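Side-chain contacts in alpha-glucosidase ([Eubacterium] rectale, PDB 6PNR), which probably hydrolyses alpha-linked sulfoquinovosides, as a family 31 glycoside hydrolase captured here with a sulfonated aza-sugar inhibitor in its active site: residues A[250-255]-A[522-527]; A[277-282]-A[286-291]; A[290-295]-A[376-381]; A[350-355]-A[389-394]. All coordinates share one frame; numbering follows the deposited sequence.

Contact 1: A[250-255]-A[522-527]. With 9VH ([(3~{S},4~{R},5~{R})-4,5-bis(oxidanyl)piperidin-3-yl]methanesulfonic acid), chain C; SO4 (sulfate ion), chain E.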
# COMPACT_ATOMS: atom_id res chain seq x y z
N ASN A 250 0.51 42.42 -18.26
CA ASN A 250 0.37 43.78 -17.75
C ASN A 250 -1.08 44.18 -17.53
O ASN A 250 -1.47 44.58 -16.43
CB ASN A 250 1.02 44.78 -18.71
CG ASN A 250 2.49 44.97 -18.45
OD1 ASN A 250 3.02 44.59 -17.40
ND2 ASN A 250 3.18 45.57 -19.41
N GLU A 251 -1.90 44.12 -18.59
CA GLU A 251 -3.24 44.67 -18.47
C GLU A 251 -4.07 43.92 -17.42
O GLU A 251 -4.76 44.54 -16.61
CB GLU A 251 -3.94 44.64 -19.84
CG GLU A 251 -5.41 45.07 -19.77
CD GLU A 251 -6.14 44.87 -21.09
OE1 GLU A 251 -5.60 44.16 -21.97
OE2 GLU A 251 -7.25 45.41 -21.25
N ARG A 252 -4.01 42.58 -17.42
CA ARG A 252 -4.86 41.85 -16.48
C ARG A 252 -4.35 41.97 -15.04
O ARG A 252 -5.12 42.25 -14.12
CB ARG A 252 -4.97 40.37 -16.88
CG ARG A 252 -5.98 39.58 -16.03
CD ARG A 252 -6.09 38.11 -16.46
NE ARG A 252 -7.16 37.40 -15.73
CZ ARG A 252 -7.05 36.88 -14.51
NH1 ARG A 252 -5.91 36.96 -13.82
NH2 ARG A 252 -8.09 36.26 -13.96
N SER A 253 -3.05 41.75 -14.84
CA SER A 253 -2.50 41.76 -13.49
C SER A 253 -2.59 43.14 -12.85
O SER A 253 -3.13 43.28 -11.75
CB SER A 253 -1.04 41.27 -13.50
OG SER A 253 -0.99 39.88 -13.76
N PHE A 254 -2.08 44.16 -13.53
CA PHE A 254 -2.19 45.49 -12.93
C PHE A 254 -3.63 45.99 -12.94
O PHE A 254 -4.01 46.80 -12.07
CB PHE A 254 -1.24 46.47 -13.61
CG PHE A 254 0.23 46.12 -13.39
CD1 PHE A 254 0.78 46.18 -12.12
CD2 PHE A 254 1.02 45.69 -14.43
CE1 PHE A 254 2.11 45.84 -11.90
CE2 PHE A 254 2.35 45.34 -14.22
CZ PHE A 254 2.89 45.42 -12.95
N GLY A 255 -4.46 45.49 -13.86
CA GLY A 255 -5.89 45.75 -13.78
C GLY A 255 -6.52 45.19 -12.52
O GLY A 255 -7.36 45.84 -11.90
N THR A 522 -2.60 35.48 -1.52
CA THR A 522 -3.58 34.69 -2.26
C THR A 522 -2.87 33.96 -3.41
O THR A 522 -1.68 34.15 -3.67
CB THR A 522 -4.73 35.56 -2.80
OG1 THR A 522 -4.25 36.42 -3.85
CG2 THR A 522 -5.37 36.39 -1.70
N HIS A 523 -3.62 33.11 -4.11
CA HIS A 523 -3.04 32.33 -5.20
C HIS A 523 -4.17 31.95 -6.13
O HIS A 523 -5.21 31.48 -5.67
CB HIS A 523 -2.33 31.08 -4.64
CG HIS A 523 -1.37 30.42 -5.59
ND1 HIS A 523 -1.55 30.43 -6.96
CD2 HIS A 523 -0.24 29.71 -5.36
CE1 HIS A 523 -0.57 29.76 -7.53
NE2 HIS A 523 0.24 29.31 -6.58
N GLU A 524 -3.98 32.15 -7.44
CA GLU A 524 -5.03 31.74 -8.36
C GLU A 524 -5.17 30.21 -8.44
O GLU A 524 -6.24 29.72 -8.83
CB GLU A 524 -4.79 32.34 -9.76
CG GLU A 524 -5.09 33.84 -9.82
CD GLU A 524 -4.97 34.44 -11.21
OE1 GLU A 524 -4.47 33.76 -12.12
OE2 GLU A 524 -5.39 35.62 -11.40
N GLY A 525 -4.14 29.46 -8.05
CA GLY A 525 -4.20 28.01 -8.16
C GLY A 525 -3.85 27.53 -9.56
O GLY A 525 -3.54 28.31 -10.46
N ASN A 526 -3.90 26.20 -9.75
CA ASN A 526 -3.47 25.61 -11.01
C ASN A 526 -4.50 25.73 -12.12
O ASN A 526 -4.16 25.53 -13.29
CB ASN A 526 -3.12 24.13 -10.83
CG ASN A 526 -4.31 23.29 -10.41
OD1 ASN A 526 -5.03 23.65 -9.47
ND2 ASN A 526 -4.56 22.17 -11.11
N ARG A 527 -5.76 26.03 -11.80
CA ARG A 527 -6.83 26.10 -12.80
C ARG A 527 -7.69 27.33 -12.51
O ARG A 527 -8.86 27.21 -12.10
CB ARG A 527 -7.64 24.81 -12.81
CG ARG A 527 -6.82 23.63 -13.32
CD ARG A 527 -7.59 22.33 -13.29
NE ARG A 527 -6.82 21.27 -13.93
CZ ARG A 527 -7.24 20.01 -14.06
NH1 ARG A 527 -8.43 19.66 -13.58
NH2 ARG A 527 -6.46 19.12 -14.67
O1 9VH C . 2.81 25.50 -12.22
S1 9VH C . 4.20 25.78 -11.88
O2 9VH C . 4.87 24.56 -11.50
O3 9VH C . 4.85 26.52 -12.93
C1 9VH C . 4.11 26.83 -10.46
C2 9VH C . 3.52 26.17 -9.21
C3 9VH C . 4.56 25.22 -8.64
N1 9VH C . 4.33 24.70 -7.29
C4 9VH C . 4.02 25.76 -6.33
C5 9VH C . 2.83 26.57 -6.82
O4 9VH C . 2.56 27.58 -5.85
C6 9VH C . 3.15 27.21 -8.16
O5 9VH C . 2.04 27.99 -8.61
S SO4 E . -10.08 16.41 -14.12
O1 SO4 E . -9.00 16.71 -13.19
O2 SO4 E . -9.72 15.20 -14.86
O3 SO4 E . -11.31 16.20 -13.35
O4 SO4 E . -10.30 17.51 -15.04

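Contact 2: A[277-282]-A[286-291]. With 9VH ([(3~{S},4~{R},5~{R})-4,5-bis(oxidanyl)piperidin-3-yl]methanesulfonic acid), chain C.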
# COMPACT_ATOMS: atom_id res chain seq x y z
N GLY A 277 6.44 34.39 -17.86
CA GLY A 277 5.69 33.69 -18.89
C GLY A 277 4.93 32.48 -18.35
O GLY A 277 5.15 32.02 -17.23
N LYS A 278 4.04 31.97 -19.20
CA LYS A 278 3.13 30.89 -18.84
C LYS A 278 3.40 29.65 -19.69
O LYS A 278 4.01 29.73 -20.76
CB LYS A 278 1.67 31.32 -19.03
CG LYS A 278 1.28 31.55 -20.48
CD LYS A 278 -0.21 31.83 -20.60
CE LYS A 278 -0.63 32.03 -22.05
NZ LYS A 278 -0.03 33.26 -22.62
N ARG A 279 2.92 28.52 -19.20
CA ARG A 279 2.92 27.27 -19.97
C ARG A 279 1.68 26.49 -19.55
O ARG A 279 1.53 26.20 -18.36
CB ARG A 279 4.19 26.45 -19.72
CG ARG A 279 4.17 25.03 -20.32
CD ARG A 279 5.45 24.24 -20.02
NE ARG A 279 6.63 24.88 -20.61
CZ ARG A 279 7.06 24.65 -21.85
NH1 ARG A 279 6.42 23.78 -22.63
NH2 ARG A 279 8.14 25.29 -22.31
N VAL A 280 0.79 26.19 -20.49
CA VAL A 280 -0.46 25.49 -20.20
C VAL A 280 -0.26 24.00 -20.48
O VAL A 280 0.21 23.62 -21.56
CB VAL A 280 -1.62 26.06 -21.03
CG1 VAL A 280 -2.89 25.21 -20.83
CG2 VAL A 280 -1.89 27.50 -20.65
N THR A 281 -0.60 23.16 -19.50
CA THR A 281 -0.53 21.71 -19.64
C THR A 281 -1.86 21.11 -19.22
O THR A 281 -2.78 21.83 -18.80
CB THR A 281 0.60 21.09 -18.81
OG1 THR A 281 0.22 21.07 -17.42
CG2 THR A 281 1.93 21.85 -18.98
N SER A 282 -1.96 19.78 -19.28
CA SER A 282 -3.17 19.14 -18.79
C SER A 282 -3.36 19.34 -17.28
O SER A 282 -4.49 19.24 -16.81
CB SER A 282 -3.16 17.65 -19.13
OG SER A 282 -2.17 16.97 -18.39
N ARG A 286 0.43 26.62 -15.89
CA ARG A 286 1.71 26.64 -15.21
C ARG A 286 2.57 27.79 -15.77
O ARG A 286 2.04 28.74 -16.38
CB ARG A 286 2.37 25.26 -15.33
CG ARG A 286 1.41 24.11 -14.98
CD ARG A 286 2.13 22.76 -14.87
NE ARG A 286 3.14 22.78 -13.83
CZ ARG A 286 3.86 21.73 -13.45
NH1 ARG A 286 3.67 20.55 -14.02
NH2 ARG A 286 4.76 21.86 -12.48
N LEU A 287 3.88 27.70 -15.55
CA LEU A 287 4.81 28.79 -15.79
C LEU A 287 5.89 28.36 -16.77
O LEU A 287 6.21 27.18 -16.87
CB LEU A 287 5.49 29.23 -14.49
CG LEU A 287 4.56 29.63 -13.35
CD1 LEU A 287 5.37 30.00 -12.09
CD2 LEU A 287 3.71 30.79 -13.85
N GLN A 288 6.49 29.35 -17.43
CA GLN A 288 7.65 29.11 -18.28
C GLN A 288 8.92 29.24 -17.43
O GLN A 288 9.20 30.31 -16.88
CB GLN A 288 7.66 30.10 -19.45
CG GLN A 288 8.91 30.09 -20.33
CD GLN A 288 9.13 28.79 -21.10
OE1 GLN A 288 8.33 27.85 -21.02
NE2 GLN A 288 10.21 28.74 -21.85
N TRP A 289 9.68 28.14 -17.30
CA TRP A 289 10.80 28.09 -16.35
C TRP A 289 12.08 28.64 -17.00
O TRP A 289 13.01 27.92 -17.36
CB TRP A 289 10.98 26.68 -15.80
CG TRP A 289 9.81 26.20 -14.97
CD1 TRP A 289 8.63 26.85 -14.75
CD2 TRP A 289 9.73 24.97 -14.23
NE1 TRP A 289 7.81 26.10 -13.95
CE2 TRP A 289 8.46 24.95 -13.61
CE3 TRP A 289 10.60 23.90 -14.03
CZ2 TRP A 289 8.05 23.90 -12.81
CZ3 TRP A 289 10.18 22.85 -13.24
CH2 TRP A 289 8.92 22.86 -12.63
N ASP A 290 12.09 29.96 -17.12
CA ASP A 290 13.20 30.71 -17.72
C ASP A 290 13.19 32.07 -17.03
O ASP A 290 12.37 32.93 -17.38
CB ASP A 290 12.99 30.82 -19.23
CG ASP A 290 14.21 31.36 -19.96
OD1 ASP A 290 15.33 31.27 -19.43
OD2 ASP A 290 14.02 31.87 -21.08
N TRP A 291 14.08 32.26 -16.05
CA TRP A 291 13.90 33.28 -15.01
C TRP A 291 14.37 34.68 -15.45
O TRP A 291 15.22 35.30 -14.82
CB TRP A 291 14.61 32.84 -13.74
CG TRP A 291 14.39 31.39 -13.45
CD1 TRP A 291 15.36 30.43 -13.29
CD2 TRP A 291 13.13 30.72 -13.34
NE1 TRP A 291 14.77 29.20 -13.08
CE2 TRP A 291 13.40 29.35 -13.10
CE3 TRP A 291 11.80 31.14 -13.41
CZ2 TRP A 291 12.39 28.41 -12.93
CZ3 TRP A 291 10.79 30.19 -13.24
CH2 TRP A 291 11.09 28.85 -13.00
O1 9VH C . 2.81 25.50 -12.22
S1 9VH C . 4.20 25.78 -11.88
O2 9VH C . 4.87 24.56 -11.50
O3 9VH C . 4.85 26.52 -12.93
C1 9VH C . 4.11 26.83 -10.46
C2 9VH C . 3.52 26.17 -9.21
C3 9VH C . 4.56 25.22 -8.64
N1 9VH C . 4.33 24.70 -7.29
C4 9VH C . 4.02 25.76 -6.33
C5 9VH C . 2.83 26.57 -6.82
O4 9VH C . 2.56 27.58 -5.85
C6 9VH C . 3.15 27.21 -8.16
O5 9VH C . 2.04 27.99 -8.61
O HOH W 1 5.82 28.22 -22.28
O HOH W 2 8.12 25.76 -17.97
O HOH W 3 2.12 19.53 -16.16

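Contact 3: A[290-295]-A[376-381]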
# COMPACT_ATOMS: atom_id res chain seq x y z
N ASP A 290 12.09 29.96 -17.12
CA ASP A 290 13.20 30.71 -17.72
C ASP A 290 13.19 32.07 -17.03
O ASP A 290 12.37 32.93 -17.38
CB ASP A 290 12.99 30.82 -19.23
CG ASP A 290 14.21 31.36 -19.96
OD1 ASP A 290 15.33 31.27 -19.43
OD2 ASP A 290 14.02 31.87 -21.08
N TRP A 291 14.08 32.26 -16.05
CA TRP A 291 13.90 33.28 -15.01
C TRP A 291 14.37 34.68 -15.45
O TRP A 291 15.22 35.30 -14.82
CB TRP A 291 14.61 32.84 -13.74
CG TRP A 291 14.39 31.39 -13.45
CD1 TRP A 291 15.36 30.43 -13.29
CD2 TRP A 291 13.13 30.72 -13.34
NE1 TRP A 291 14.77 29.20 -13.08
CE2 TRP A 291 13.40 29.35 -13.10
CE3 TRP A 291 11.80 31.14 -13.41
CZ2 TRP A 291 12.39 28.41 -12.93
CZ3 TRP A 291 10.79 30.19 -13.24
CH2 TRP A 291 11.09 28.85 -13.00
N LYS A 292 13.77 35.15 -16.54
CA LYS A 292 13.86 36.53 -17.02
C LYS A 292 12.44 36.98 -17.34
O LYS A 292 11.62 36.17 -17.76
CB LYS A 292 14.73 36.65 -18.28
CG LYS A 292 16.08 35.96 -18.13
CD LYS A 292 17.08 36.40 -19.20
CE LYS A 292 16.76 35.84 -20.56
NZ LYS A 292 17.84 36.20 -21.53
N TYR A 293 12.15 38.27 -17.13
CA TYR A 293 10.76 38.68 -17.29
C TYR A 293 10.34 38.52 -18.75
O TYR A 293 11.17 38.55 -19.66
CB TYR A 293 10.52 40.10 -16.78
CG TYR A 293 10.87 41.25 -17.70
CD1 TYR A 293 12.13 41.83 -17.66
CD2 TYR A 293 9.91 41.80 -18.56
CE1 TYR A 293 12.45 42.90 -18.48
CE2 TYR A 293 10.23 42.87 -19.39
CZ TYR A 293 11.50 43.42 -19.34
OH TYR A 293 11.84 44.48 -20.14
N HIS A 294 9.06 38.24 -18.94
CA HIS A 294 8.53 37.91 -20.25
C HIS A 294 8.16 39.22 -20.95
O HIS A 294 7.23 39.91 -20.53
CB HIS A 294 7.33 36.98 -20.13
CG HIS A 294 6.96 36.30 -21.41
ND1 HIS A 294 6.26 36.93 -22.42
CD2 HIS A 294 7.22 35.05 -21.86
CE1 HIS A 294 6.09 36.09 -23.42
NE2 HIS A 294 6.67 34.94 -23.11
N LYS A 295 8.90 39.56 -22.01
CA LYS A 295 8.78 40.90 -22.58
C LYS A 295 7.49 41.09 -23.36
O LYS A 295 7.08 42.23 -23.58
CB LYS A 295 10.00 41.21 -23.45
CG LYS A 295 11.29 41.31 -22.65
CD LYS A 295 12.36 42.13 -23.35
CE LYS A 295 13.59 42.30 -22.46
NZ LYS A 295 14.67 43.08 -23.11
N LYS A 376 20.27 37.78 -8.86
CA LYS A 376 20.68 39.17 -8.70
C LYS A 376 20.35 40.00 -9.93
O LYS A 376 19.80 41.11 -9.83
CB LYS A 376 22.17 39.27 -8.40
CG LYS A 376 22.62 38.65 -7.09
CD LYS A 376 24.13 38.89 -6.91
CE LYS A 376 24.70 38.15 -5.72
NZ LYS A 376 26.15 38.49 -5.54
N GLU A 377 20.66 39.47 -11.11
CA GLU A 377 20.56 40.25 -12.35
C GLU A 377 19.12 40.38 -12.82
O GLU A 377 18.68 41.48 -13.19
CB GLU A 377 21.42 39.60 -13.45
CG GLU A 377 21.39 40.35 -14.79
CD GLU A 377 22.24 39.68 -15.88
OE1 GLU A 377 22.81 38.60 -15.63
OE2 GLU A 377 22.34 40.24 -16.99
N TYR A 378 18.35 39.29 -12.81
CA TYR A 378 17.06 39.28 -13.49
C TYR A 378 15.86 39.37 -12.56
O TYR A 378 14.76 39.68 -13.03
CB TYR A 378 16.93 38.03 -14.36
CG TYR A 378 17.97 37.93 -15.46
CD1 TYR A 378 17.99 38.84 -16.51
CD2 TYR A 378 18.91 36.90 -15.46
CE1 TYR A 378 18.92 38.73 -17.53
CE2 TYR A 378 19.85 36.79 -16.48
CZ TYR A 378 19.84 37.71 -17.51
OH TYR A 378 20.77 37.61 -18.53
N THR A 379 16.03 39.10 -11.27
CA THR A 379 14.96 39.31 -10.31
C THR A 379 15.24 40.59 -9.52
O THR A 379 14.60 41.62 -9.74
CB THR A 379 14.79 38.06 -9.42
OG1 THR A 379 14.26 36.98 -10.21
CG2 THR A 379 13.85 38.33 -8.25
N LEU A 380 16.23 40.55 -8.62
CA LEU A 380 16.58 41.75 -7.86
C LEU A 380 16.97 42.90 -8.78
O LEU A 380 16.65 44.07 -8.50
CB LEU A 380 17.71 41.45 -6.88
CG LEU A 380 17.45 40.43 -5.77
CD1 LEU A 380 18.76 39.82 -5.26
CD2 LEU A 380 16.66 41.10 -4.64
N GLY A 381 17.67 42.60 -9.87
CA GLY A 381 18.15 43.63 -10.78
C GLY A 381 17.08 44.46 -11.46
O GLY A 381 17.40 45.54 -11.98
O HOH W 4 15.97 35.79 -11.96
O HOH W 5 14.31 39.91 -15.87

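Contact 4: A[350-355]-A[389-394]. With 9VH ([(3~{S},4~{R},5~{R})-4,5-bis(oxidanyl)piperidin-3-yl]methanesulfonic acid), chain C.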
# COMPACT_ATOMS: atom_id res chain seq x y z
N VAL A 350 14.64 16.15 -16.52
CA VAL A 350 13.57 15.65 -15.65
C VAL A 350 12.22 16.05 -16.24
O VAL A 350 12.02 17.21 -16.63
CB VAL A 350 13.73 16.19 -14.22
CG1 VAL A 350 12.59 15.71 -13.32
CG2 VAL A 350 15.10 15.78 -13.65
N ASP A 351 11.29 15.09 -16.28
CA ASP A 351 9.92 15.33 -16.75
C ASP A 351 9.10 15.93 -15.61
O ASP A 351 8.86 15.28 -14.59
CB ASP A 351 9.31 14.02 -17.23
CG ASP A 351 7.89 14.19 -17.78
OD1 ASP A 351 7.43 15.34 -17.93
OD2 ASP A 351 7.24 13.17 -18.07
N PHE A 352 8.66 17.17 -15.78
CA PHE A 352 7.83 17.83 -14.78
C PHE A 352 6.35 17.77 -15.12
O PHE A 352 5.54 18.38 -14.41
CB PHE A 352 8.29 19.28 -14.60
CG PHE A 352 9.55 19.40 -13.78
CD1 PHE A 352 9.48 19.54 -12.41
CD2 PHE A 352 10.79 19.30 -14.38
CE1 PHE A 352 10.64 19.62 -11.65
CE2 PHE A 352 11.95 19.37 -13.64
CZ PHE A 352 11.87 19.53 -12.27
N GLY A 353 5.99 17.05 -16.17
CA GLY A 353 4.61 16.95 -16.62
C GLY A 353 4.39 17.65 -17.94
O GLY A 353 3.91 18.79 -17.97
N GLU A 354 4.77 16.99 -19.03
CA GLU A 354 4.63 17.49 -20.40
C GLU A 354 5.65 18.58 -20.73
O GLU A 354 5.48 19.30 -21.72
CB GLU A 354 3.20 17.97 -20.70
CG GLU A 354 2.16 16.85 -20.52
CD GLU A 354 0.71 17.32 -20.35
OE1 GLU A 354 0.35 18.46 -20.71
OE2 GLU A 354 -0.10 16.50 -19.86
N PHE A 355 6.68 18.74 -19.90
CA PHE A 355 7.85 19.54 -20.27
C PHE A 355 9.04 19.03 -19.46
O PHE A 355 8.88 18.43 -18.40
CB PHE A 355 7.62 21.05 -20.07
CG PHE A 355 7.34 21.49 -18.64
CD1 PHE A 355 6.06 21.41 -18.10
CD2 PHE A 355 8.34 22.05 -17.86
CE1 PHE A 355 5.79 21.84 -16.81
CE2 PHE A 355 8.09 22.49 -16.56
CZ PHE A 355 6.81 22.39 -16.04
N ALA A 389 10.29 30.99 -3.99
CA ALA A 389 11.49 30.22 -4.32
C ALA A 389 11.12 28.75 -4.19
O ALA A 389 11.22 28.15 -3.11
CB ALA A 389 12.67 30.60 -3.42
N ASP A 390 10.71 28.16 -5.31
CA ASP A 390 9.88 26.98 -5.34
C ASP A 390 10.72 25.71 -5.53
O ASP A 390 11.90 25.76 -5.86
CB ASP A 390 8.86 27.14 -6.46
CG ASP A 390 7.70 26.19 -6.36
OD1 ASP A 390 7.51 25.49 -5.33
OD2 ASP A 390 6.95 26.16 -7.34
N PHE A 391 10.06 24.58 -5.32
CA PHE A 391 10.60 23.25 -5.59
C PHE A 391 11.87 22.96 -4.81
O PHE A 391 12.12 23.57 -3.77
CB PHE A 391 10.84 23.06 -7.09
CG PHE A 391 9.56 22.87 -7.89
CD1 PHE A 391 8.99 21.61 -8.02
CD2 PHE A 391 8.94 23.94 -8.51
CE1 PHE A 391 7.82 21.42 -8.77
CE2 PHE A 391 7.77 23.76 -9.26
CZ PHE A 391 7.21 22.51 -9.37
N GLY A 392 12.67 22.01 -5.30
CA GLY A 392 13.80 21.47 -4.57
C GLY A 392 13.67 20.01 -4.22
O GLY A 392 14.61 19.45 -3.64
N GLU A 393 12.55 19.35 -4.55
CA GLU A 393 12.26 17.98 -4.13
C GLU A 393 12.51 16.94 -5.21
O GLU A 393 12.34 15.74 -4.94
CB GLU A 393 10.80 17.84 -3.69
CG GLU A 393 10.24 18.96 -2.83
CD GLU A 393 9.68 20.11 -3.67
OE1 GLU A 393 9.93 20.12 -4.89
OE2 GLU A 393 8.99 20.99 -3.11
N TYR A 394 12.89 17.34 -6.42
CA TYR A 394 12.77 16.47 -7.59
C TYR A 394 14.09 15.85 -8.02
O TYR A 394 14.21 15.45 -9.18
CB TYR A 394 12.20 17.23 -8.78
CG TYR A 394 10.69 17.35 -8.87
CD1 TYR A 394 9.98 18.00 -7.89
CD2 TYR A 394 10.00 16.87 -9.98
CE1 TYR A 394 8.61 18.14 -7.98
CE2 TYR A 394 8.63 17.03 -10.09
CZ TYR A 394 7.94 17.66 -9.08
OH TYR A 394 6.58 17.82 -9.16
O1 9VH C . 2.81 25.50 -12.22
S1 9VH C . 4.20 25.78 -11.88
O2 9VH C . 4.87 24.56 -11.50
O3 9VH C . 4.85 26.52 -12.93
C1 9VH C . 4.11 26.83 -10.46
C2 9VH C . 3.52 26.17 -9.21
C3 9VH C . 4.56 25.22 -8.64
N1 9VH C . 4.33 24.70 -7.29
C4 9VH C . 4.02 25.76 -6.33
C5 9VH C . 2.83 26.57 -6.82
O4 9VH C . 2.56 27.58 -5.85
C6 9VH C . 3.15 27.21 -8.16
O5 9VH C . 2.04 27.99 -8.61
O HOH W 6 5.80 19.41 -11.36

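Contact 1: A[250-255]-A[522-527]
A single salt bridge between Arg-252, near the start of helix 250-262, and Glu-524, in the loop that follows strand 521-522, makes up this small, partly buried contact. NH1 of Arg-252 donates to OE2 of Glu-524 at 2.8 Å, with the hydrogen nearly in line (166°). The two side chains reach out from opposite directions. The carboxylate oxygen lies at the edge of the guanidinium, almost in its plane, and accepts the N-H through its syn lone pair, while the two planar groups stand nearly perpendicular (83°). Arg-252 spans the gap because its chain is extended from CG to NE, with CG anti to the backbone N (chi1 -173°). In the TIM-barrel domain this ties the helix after the first strand of the parallel barrel sheet, 242-245, to a loop on the active-site side. Tyr-535 bonds to OE2 and to NH2 of Arg-252, and Gln-247 gives its side-chain amide to OE1, so both carboxylate oxygens are gripped. In the same loop His-523 NE2 is 3.0 Å from inhibitor hydroxyl O4 and donates to O5, also at 3.0 Å, and Arg-527 NH1 holds O1 of a sulfate ion, probably from the crystallisation liquor.

Contact 2: A[277-282]-A[286-291]
Arg-279 and Arg-286 face each other as the hydrogen-bonded pair of a short antiparallel beta hairpin, strands 278-280 and 285-287, in the TIM-barrel domain. N of Arg-279 gives to O of Arg-286 at 3.0 Å, and N of Arg-286 returns a bond to O of Arg-279. The side chain of Arg-286 runs from the hairpin into the ligand pocket. Its CB lies 3.3 Å from O of Arg-279 and close to sulfonate oxygen O1 of the inhibitor; CG continues beside O1, and CD passes 3.6 Å from OG1 of Thr-281. A bend at chi3 (60°) then swings the guanidinium round so that the sulfonate sits at its edge: NE donates to O1, and NH2 to O2 at 2.9 Å and 167°. NH1 gives to O of Phe-352 and to a water shared with OG1 of Thr-281, which is also hydrogen-bonded to N of Phe-283. Trp-289 NE1 holds the third sulfonate oxygen, O3. A leucine in place of Arg-286 would probably leave the sulfonate without its charged partner and O of Phe-352 without this donor. On the same face of the hairpin, Arg-279, also salt-bridged to Asp-326, bends at chi3 towards Gln-288. Its NH2 donates to OE1 of Gln-288 at 2.9 Å, meeting a lone pair in the amide carbonyl plane although that oxygen lies 28° out of the guanidinium plane.

Contact 3: A[290-295]-A[376-381]
The aliphatic part of a lysine, rather than its charge, makes this contact: Lys-292 lays its methylenes over one face of the Tyr-378 ring in a CH-pi interaction. CD sits 3.6 Å from the ring centroid, 19° off the normal, and comes within 3.4 Å of CE1. One carbon earlier, CG rests 3.8 Å from CG of Tyr-378, so two successive methylenes follow the ring from its root towards CZ. The side chains run side by side, pointing the same way; a bend in the lysine at chi3 (-72°) follows the carbon that touches the ring. Glu-377 CD lies over the other face, offset towards the rim, so the ring has the lysine methylenes on one face and a carboxylate carbon on the other. At the base of the tyrosine, CB packs 3.3 Å from O of Trp-291. That carbonyl also accepts from a water, which in turn takes a hydrogen bond from OG1 of Thr-379; a second water links N of Tyr-293 to O of Tyr-378. An alanine at Tyr-378 is likely to strip the Lys-292 methylenes of their flat support and let that chain turn more freely. Lys-292 belongs to the loop between strand 285-287 and helix 301-310, and Tyr-378 to a wider pi-type turn near the end of helix 365-380. Leu-329 of helix 328-335 touches both residues, and Thr-379 packs on Trp-387 of barrel strand 386-389.

Contact 4: A[350-355]-A[389-394]
Phe-352, Phe-391 and Tyr-394 form a three-ring aromatic cluster that carries this buried contact. Against Tyr-394 the planes of Phe-352 are near parallel (22°) but slid apart, centroids 4.7 Å away, overlapping little: CE1 of Phe-352 lies over the tyrosine face, 3.3 Å from CD2, towards its rim. Against Phe-391 the pair is T-shaped, the edge of Phe-352 turned to the face of Phe-391 with planes at 87° and centroids 5.9 Å apart. CG of Phe-352, anti to the carbonyl carbon (chi1 -77°), carries its ring across to both partners. The aliphatic contact is CG1 of Val-350 at the edge of the Tyr-394 ring, 4.4 Å from CD2. Polar links are indirect: one water donates to O of Phe-352 and to OH of Tyr-394, a hydroxyl also bonded to Glu-137. OD1 of Asp-351 accepts from N of Gly-353 at 2.8 Å, an Asx turn with Phe-352 at its middle. Phe-391 CE2 lies 3.6 Å from inhibitor carbon C3, and Arg-441 makes a cation-pi contact with that ring. The cluster joins the end of strand 349-351, paired with 356-359, to the loop leaving barrel strand 386-389, with Tyr-322 of strand 322-324 against Phe-352 and Phe-391.

In the fold
Contacts 1, 2 and 4 all reach the inhibitor: 522-527 holds its hydroxyls, the hairpin of contact 2 its sulfonate, and 389-394 borders its ring. Contacts 2 and 4 are the nearest pair, centres 11 Å apart, joined where Ser-282 OG meets Glu-354 OE2 at 2.6 Å and where the rings of Trp-289 and Phe-352 pack edge-to-face. Contact 1, 14 Å from contact 2 between centres, touches it through Arg-527 NH2 and Ser-282 O, 2.9 Å apart. Contact 3 lies further out but continues the chain of contact 2, sharing Asp-290 and Trp-291; the Trp-291 side chain stays about 7 Å from the inhibitor. Contacts 2, 3 and 4 fall within the loop closed by contact 1.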